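Local coordinates for sensor protein DivL (PDB 4Q20) that acts as a histidine kinase-family sensor protein that catalyses phosphorylation of CtrA and is required for cell division and growth in Caulobacter crescentus, at residues P54-L65 with H78-L89. Numbering follows the deposited sequence.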
ATOM      1  N   PRO A  54       7.061  -5.478  -0.957  1.00 68.63           N
ATOM      2  CA  PRO A  54       7.856  -4.689  -0.003  1.00 68.15           C
ATOM      3  C   PRO A  54       7.421  -4.913   1.443  1.00 70.80           C
ATOM      4  O   PRO A  54       8.232  -4.791   2.345  1.00 72.76           O
ATOM      5  CB  PRO A  54       7.587  -3.236  -0.433  1.00 68.32           C
ATOM      6  CG  PRO A  54       7.081  -3.310  -1.780  1.00 72.42           C
ATOM      7  CD  PRO A  54       6.341  -4.587  -1.890  1.00 68.45           C
ATOM      8  N   LEU A  55       6.154  -5.247   1.662  1.00 66.24           N
ATOM      9  CA  LEU A  55       5.618  -5.496   3.007  1.00 65.36           C
ATOM     10  C   LEU A  55       6.289  -6.675   3.709  1.00 68.78           C
ATOM     11  O   LEU A  55       6.560  -6.588   4.909  1.00 69.39           O
ATOM     12  CB  LEU A  55       4.122  -5.719   3.001  1.00 64.30           C
ATOM     13  CG  LEU A  55       3.555  -6.010   4.386  1.00 68.86           C
ATOM     14  CD1 LEU A  55       3.582  -4.764   5.302  1.00 67.64           C
ATOM     15  CD2 LEU A  55       2.204  -6.683   4.291  1.00 68.14           C
ATOM     16  N   THR A  56       6.532  -7.763   2.981  1.00 64.14           N
ATOM     17  CA  THR A  56       7.182  -8.970   3.483  1.00 66.32           C
ATOM     18  C   THR A  56       8.587  -8.612   4.026  1.00 70.30           C
ATOM     19  O   THR A  56       8.968  -9.074   5.101  1.00 71.40           O
ATOM     20  CB  THR A  56       7.190 -10.024   2.339  1.00 80.99           C
ATOM     21  OG1 THR A  56       5.848 -10.448   2.113  1.00 80.72           O
ATOM     22  CG2 THR A  56       8.037 -11.218   2.630  1.00 83.76           C
ATOM     23  N   THR A  57       9.303  -7.732   3.307  1.00 66.89           N
ATOM     24  CA  THR A  57      10.646  -7.242   3.622  1.00 66.58           C
ATOM     25  C   THR A  57      10.625  -6.373   4.908  1.00 67.72           C
ATOM     26  O   THR A  57      11.483  -6.539   5.777  1.00 68.71           O
ATOM     27  CB  THR A  57      11.200  -6.508   2.390  1.00 72.76           C
ATOM     28  OG1 THR A  57      11.192  -7.417   1.284  1.00 73.76           O
ATOM     29  CG2 THR A  57      12.616  -5.981   2.606  1.00 66.16           C
ATOM     30  N   ILE A  58       9.637  -5.484   5.023  1.00 62.42           N
ATOM     31  CA  ILE A  58       9.434  -4.601   6.176  1.00 62.41           C
ATOM     32  C   ILE A  58       9.176  -5.431   7.428  1.00 68.71           C
ATOM     33  O   ILE A  58       9.827  -5.178   8.443  1.00 69.87           O
ATOM     34  CB  ILE A  58       8.284  -3.552   5.939  1.00 63.10           C
ATOM     35  CG1 ILE A  58       8.661  -2.538   4.879  1.00 60.19           C
ATOM     36  CG2 ILE A  58       7.851  -2.831   7.220  1.00 63.68           C
ATOM     37  CD1 ILE A  58       7.412  -1.811   4.287  1.00 59.63           C
ATOM     38  N   ILE A  59       8.240  -6.411   7.365  1.00 66.47           N
ATOM     39  CA  ILE A  59       7.913  -7.282   8.499  1.00 66.08           C
ATOM     40  C   ILE A  59       9.154  -8.068   8.909  1.00 71.55           C
ATOM     41  O   ILE A  59       9.550  -7.969  10.068  1.00 74.64           O
ATOM     42  CB  ILE A  59       6.687  -8.214   8.214  1.00 68.67           C
ATOM     43  CG1 ILE A  59       5.357  -7.423   8.029  1.00 68.56           C
ATOM     44  CG2 ILE A  59       6.522  -9.305   9.275  1.00 67.78           C
ATOM     45  CD1 ILE A  59       4.934  -6.372   9.180  1.00 75.02           C
ATOM     46  N   GLY A  60       9.759  -8.796   7.965  1.00 66.96           N
ATOM     47  CA  GLY A  60      10.926  -9.651   8.181  1.00 67.58           C
ATOM     48  C   GLY A  60      12.086  -8.953   8.858  1.00 71.85           C
ATOM     49  O   GLY A  60      12.556  -9.390   9.902  1.00 74.14           O
ATOM     50  N   TYR A  61      12.509  -7.814   8.317  1.00 68.22           N
ATOM     51  CA  TYR A  61      13.618  -7.053   8.887  1.00 68.70           C
ATOM     52  C   TYR A  61      13.269  -6.267  10.164  1.00 69.79           C
ATOM     53  O   TYR A  61      14.142  -6.178  11.027  1.00 70.31           O
ATOM     54  CB  TYR A  61      14.222  -6.129   7.860  1.00 69.12           C
ATOM     55  CG  TYR A  61      15.114  -6.851   6.879  1.00 72.79           C
ATOM     56  CD1 TYR A  61      16.329  -7.398   7.284  1.00 76.37           C
ATOM     57  CD2 TYR A  61      14.737  -7.008   5.549  1.00 72.80           C
ATOM     58  CE1 TYR A  61      17.158  -8.056   6.386  1.00 76.49           C
ATOM     59  CE2 TYR A  61      15.553  -7.679   4.645  1.00 74.54           C
ATOM     60  CZ  TYR A  61      16.772  -8.187   5.067  1.00 81.88           C
ATOM     61  OH  TYR A  61      17.619  -8.843   4.212  1.00 83.59           O
ATOM     62  N   SER A  62      12.037  -5.711  10.307  1.00 65.45           N
ATOM     63  CA  SER A  62      11.673  -5.008  11.573  1.00 66.69           C
ATOM     64  C   SER A  62      11.604  -6.012  12.750  1.00 75.11           C
ATOM     65  O   SER A  62      12.006  -5.644  13.856  1.00 76.72           O
ATOM     66  CB  SER A  62      10.380  -4.193  11.454  1.00 66.97           C
ATOM     67  OG  SER A  62       9.262  -5.006  11.123  1.00 79.00           O
ATOM     68  N   GLU A  63      11.173  -7.287  12.500  1.00 73.65           N
ATOM     69  CA  GLU A  63      11.123  -8.335  13.528  1.00 77.31           C
ATOM     70  C   GLU A  63      12.549  -8.667  14.027  1.00 87.54           C
ATOM     71  O   GLU A  63      12.725  -8.940  15.217  1.00 89.68           O
ATOM     72  CB  GLU A  63      10.396  -9.603  13.027  1.00 78.66           C
ATOM     73  CG  GLU A  63       8.876  -9.451  12.984  1.00 86.02           C
ATOM     74  CD  GLU A  63       8.047 -10.658  12.569  1.00110.71           C
ATOM     75  OE1 GLU A  63       8.626 -11.629  12.030  1.00 90.42           O
ATOM     76  OE2 GLU A  63       6.806 -10.621  12.754  1.00105.64           O
ATOM     77  N   LEU A  64      13.561  -8.598  13.126  1.00 85.89           N
ATOM     78  CA  LEU A  64      14.962  -8.829  13.472  1.00 88.84           C
ATOM     79  C   LEU A  64      15.474  -7.701  14.360  1.00 96.80           C
ATOM     80  O   LEU A  64      16.295  -7.942  15.248  1.00 99.73           O
ATOM     81  CB  LEU A  64      15.844  -8.955  12.218  1.00 88.93           C
ATOM     82  CG  LEU A  64      15.823 -10.276  11.415  1.00 94.65           C
ATOM     83  CD1 LEU A  64      16.825 -10.227  10.297  1.00 96.12           C
ATOM     84  CD2 LEU A  64      16.189 -11.453  12.265  1.00 97.66           C
ATOM     85  N   LEU A  65      14.987  -6.462  14.123  1.00 92.88           N
ATOM     86  CA  LEU A  65      15.346  -5.278  14.905  1.00 93.19           C
ATOM     87  C   LEU A  65      14.874  -5.412  16.339  1.00101.60           C
ATOM     88  O   LEU A  65      15.631  -5.092  17.259  1.00103.22           O
ATOM     89  CB  LEU A  65      14.731  -4.016  14.294  1.00 90.20           C
ATOM     90  CG  LEU A  65      15.564  -3.225  13.331  1.00 93.36           C
ATOM     91  CD1 LEU A  65      14.730  -2.133  12.720  1.00 91.35           C
ATOM     92  CD2 LEU A  65      16.758  -2.625  14.012  1.00 95.22           C
ATOM     93  N   HIS A  78      19.622  -3.821   8.856  1.00 79.36           N
ATOM     94  CA  HIS A  78      18.240  -4.212   9.010  1.00 76.94           C
ATOM     95  C   HIS A  78      17.337  -2.983   8.859  1.00 79.74           C
ATOM     96  O   HIS A  78      16.352  -3.046   8.125  1.00 76.89           O
ATOM     97  CB  HIS A  78      18.034  -4.920  10.361  1.00 79.39           C
ATOM     98  CG  HIS A  78      18.791  -6.210  10.512  1.00 85.45           C
ATOM     99  ND1 HIS A  78      19.485  -6.793   9.455  1.00 87.54           N
ATOM    100  CD2 HIS A  78      18.934  -7.000  11.603  1.00 89.64           C
ATOM    101  CE1 HIS A  78      20.018  -7.905   9.941  1.00 89.21           C
ATOM    102  NE2 HIS A  78      19.698  -8.081  11.219  1.00 90.90           N
ATOM    103  N   VAL A  79      17.693  -1.863   9.515  1.00 78.93           N
ATOM    104  CA  VAL A  79      16.975  -0.581   9.429  1.00 77.66           C
ATOM    105  C   VAL A  79      16.933  -0.107   7.962  1.00 77.70           C
ATOM    106  O   VAL A  79      15.861   0.208   7.447  1.00 76.69           O
ATOM    107  CB  VAL A  79      17.610   0.510  10.330  1.00 85.29           C
ATOM    108  CG1 VAL A  79      16.964   1.860  10.067  1.00 84.54           C
ATOM    109  CG2 VAL A  79      17.508   0.168  11.798  1.00 87.25           C
ATOM    110  N   ALA A  80      18.103  -0.078   7.301  1.00 71.42           N
ATOM    111  CA  ALA A  80      18.265   0.341   5.922  1.00 68.47           C
ATOM    112  C   ALA A  80      17.383  -0.488   4.991  1.00 69.38           C
ATOM    113  O   ALA A  80      16.759   0.066   4.083  1.00 67.32           O
ATOM    114  CB  ALA A  80      19.721   0.222   5.523  1.00 71.41           C
ATOM    115  N   ALA A  81      17.264  -1.798   5.257  1.00 65.33           N
ATOM    116  CA  ALA A  81      16.421  -2.671   4.437  1.00 61.98           C
ATOM    117  C   ALA A  81      14.952  -2.340   4.676  1.00 67.06           C
ATOM    118  O   ALA A  81      14.216  -2.226   3.702  1.00 68.69           O
ATOM    119  CB  ALA A  81      16.728  -4.127   4.693  1.00 62.73           C
ATOM    120  N   VAL A  82      14.561  -2.039   5.917  1.00 65.54           N
ATOM    121  CA  VAL A  82      13.204  -1.588   6.270  1.00 65.59           C
ATOM    122  C   VAL A  82      12.872  -0.250   5.562  1.00 67.96           C
ATOM    123  O   VAL A  82      11.826  -0.137   4.932  1.00 67.23           O
ATOM    124  CB  VAL A  82      12.994  -1.443   7.816  1.00 70.48           C
ATOM    125  CG1 VAL A  82      11.665  -0.759   8.142  1.00 68.83           C
ATOM    126  CG2 VAL A  82      13.092  -2.776   8.520  1.00 70.24           C
ATOM    127  N   ARG A  83      13.744   0.741   5.690  1.00 64.51           N
ATOM    128  CA  ARG A  83      13.580   2.064   5.077  1.00 63.95           C
ATOM    129  C   ARG A  83      13.485   1.968   3.527  1.00 66.81           C
ATOM    130  O   ARG A  83      12.598   2.597   2.957  1.00 67.51           O
ATOM    131  CB  ARG A  83      14.727   3.004   5.515  1.00 64.67           C
ATOM    132  CG  ARG A  83      14.543   4.472   5.123  1.00 72.46           C
ATOM    133  CD  ARG A  83      15.859   5.237   4.937  1.00 76.90           C
ATOM    134  NE  ARG A  83      16.940   4.384   4.432  1.00 95.48           N
ATOM    135  CZ  ARG A  83      17.143   4.083   3.151  1.00115.15           C
ATOM    136  NH1 ARG A  83      16.362   4.600   2.206  1.00101.95           N
ATOM    137  NH2 ARG A  83      18.117   3.244   2.807  1.00100.22           N
ATOM    138  N   ALA A  84      14.355   1.178   2.863  1.00 61.53           N
ATOM    139  CA  ALA A  84      14.330   0.992   1.402  1.00 59.21           C
ATOM    140  C   ALA A  84      13.030   0.316   0.939  1.00 62.86           C
ATOM    141  O   ALA A  84      12.428   0.764  -0.029  1.00 65.60           O
ATOM    142  CB  ALA A  84      15.533   0.179   0.945  1.00 60.40           C
ATOM    143  N   ALA A  85      12.548  -0.690   1.661  1.00 58.40           N
ATOM    144  CA  ALA A  85      11.325  -1.381   1.278  1.00 56.24           C
ATOM    145  C   ALA A  85      10.101  -0.497   1.463  1.00 63.09           C
ATOM    146  O   ALA A  85       9.192  -0.506   0.606  1.00 63.55           O
ATOM    147  CB  ALA A  85      11.185  -2.658   2.062  1.00 56.86           C
ATOM    148  N   ALA A  86      10.083   0.280   2.566  1.00 59.89           N
ATOM    149  CA  ALA A  86       9.005   1.213   2.896  1.00 58.52           C
ATOM    150  C   ALA A  86       8.926   2.343   1.866  1.00 62.73           C
ATOM    151  O   ALA A  86       7.830   2.699   1.441  1.00 62.31           O
ATOM    152  CB  ALA A  86       9.220   1.784   4.278  1.00 60.05           C
ATOM    153  N   THR A  87      10.079   2.878   1.462  1.00 59.76           N
ATOM    154  CA  THR A  87      10.219   3.946   0.467  1.00 61.53           C
ATOM    155  C   THR A  87       9.731   3.411  -0.918  1.00 66.54           C
ATOM    156  O   THR A  87       9.039   4.130  -1.640  1.00 67.23           O
ATOM    157  CB  THR A  87      11.709   4.432   0.472  1.00 71.46           C
ATOM    158  OG1 THR A  87      11.974   5.226   1.630  1.00 76.56           O
ATOM    159  CG2 THR A  87      12.065   5.208  -0.682  1.00 66.06           C
ATOM    160  N   GLN A  88      10.085   2.178  -1.281  1.00 62.15           N
ATOM    161  CA  GLN A  88       9.634   1.565  -2.542  1.00 61.89           C
ATOM    162  C   GLN A  88       8.090   1.394  -2.557  1.00 65.43           C
ATOM    163  O   GLN A  88       7.456   1.612  -3.591  1.00 66.94           O
ATOM    164  CB  GLN A  88      10.335   0.212  -2.734  1.00 63.58           C
ATOM    165  CG  GLN A  88      10.010  -0.518  -4.026  1.00 77.74           C
ATOM    166  CD  GLN A  88      10.292  -1.999  -3.894  1.00111.25           C
ATOM    167  OE1 GLN A  88      11.290  -2.425  -3.285  1.00112.16           O
ATOM    168  NE2 GLN A  88       9.404  -2.825  -4.445  1.00103.62           N
ATOM    169  N   LEU A  89       7.495   1.023  -1.418  1.00 60.60           N
ATOM    170  CA  LEU A  89       6.050   0.857  -1.286  1.00 60.48           C
ATOM    171  C   LEU A  89       5.356   2.246  -1.498  1.00 67.78           C
ATOM    172  O   LEU A  89       4.452   2.354  -2.329  1.00 69.30           O
ATOM    173  CB  LEU A  89       5.743   0.195   0.061  1.00 60.23           C
ATOM    174  CG  LEU A  89       4.280  -0.159   0.450  1.00 64.97           C
ATOM    175  CD1 LEU A  89       3.404  -0.425  -0.752  1.00 65.40           C
ATOM    176  CD2 LEU A  89       4.241  -1.333   1.406  1.00 61.22           C
TER
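I58 meets A85 and A86 as a knob set into a hole completed by V82 and L89, packing the helical hairpin of a HisKA dimerization domain. Its CG1, held beside the backbone N (chi1 -68°), approaches A85 CB at 3.8 Å, and CD1 extends to A86 CA at 3.7 Å. One turn earlier P54, at a kink in its helix, lays CB beside L89 CB (3.9 Å), its ring crossing the Q88 side chain at about a right angle. Further along, V82 CG2 touches Y61 CB, and L65 CD2 meets V79 CG2 at 3.6 Å. Two aromatic faces take CH-pi contacts: A81 CB stands 3.7 Å from the centroid of the Y61 ring, 16° off its normal, while L64 CD1 lies 4.0 Å from that of the H78 ring. The two rings meet obliquely, planes at 42°. No hydrogen bond links the antiparallel segments; within its own helix S62 OG donates to I58 O (2.7 Å), which S62 N reaches from the opposite face. V82 packs on S62 of the second subunit and A86 on its I58, and R83 forms a salt bridge with E66 of that subunit. Shape and apolar contact therefore join the hairpin, with charge pairing added at the dimer interface.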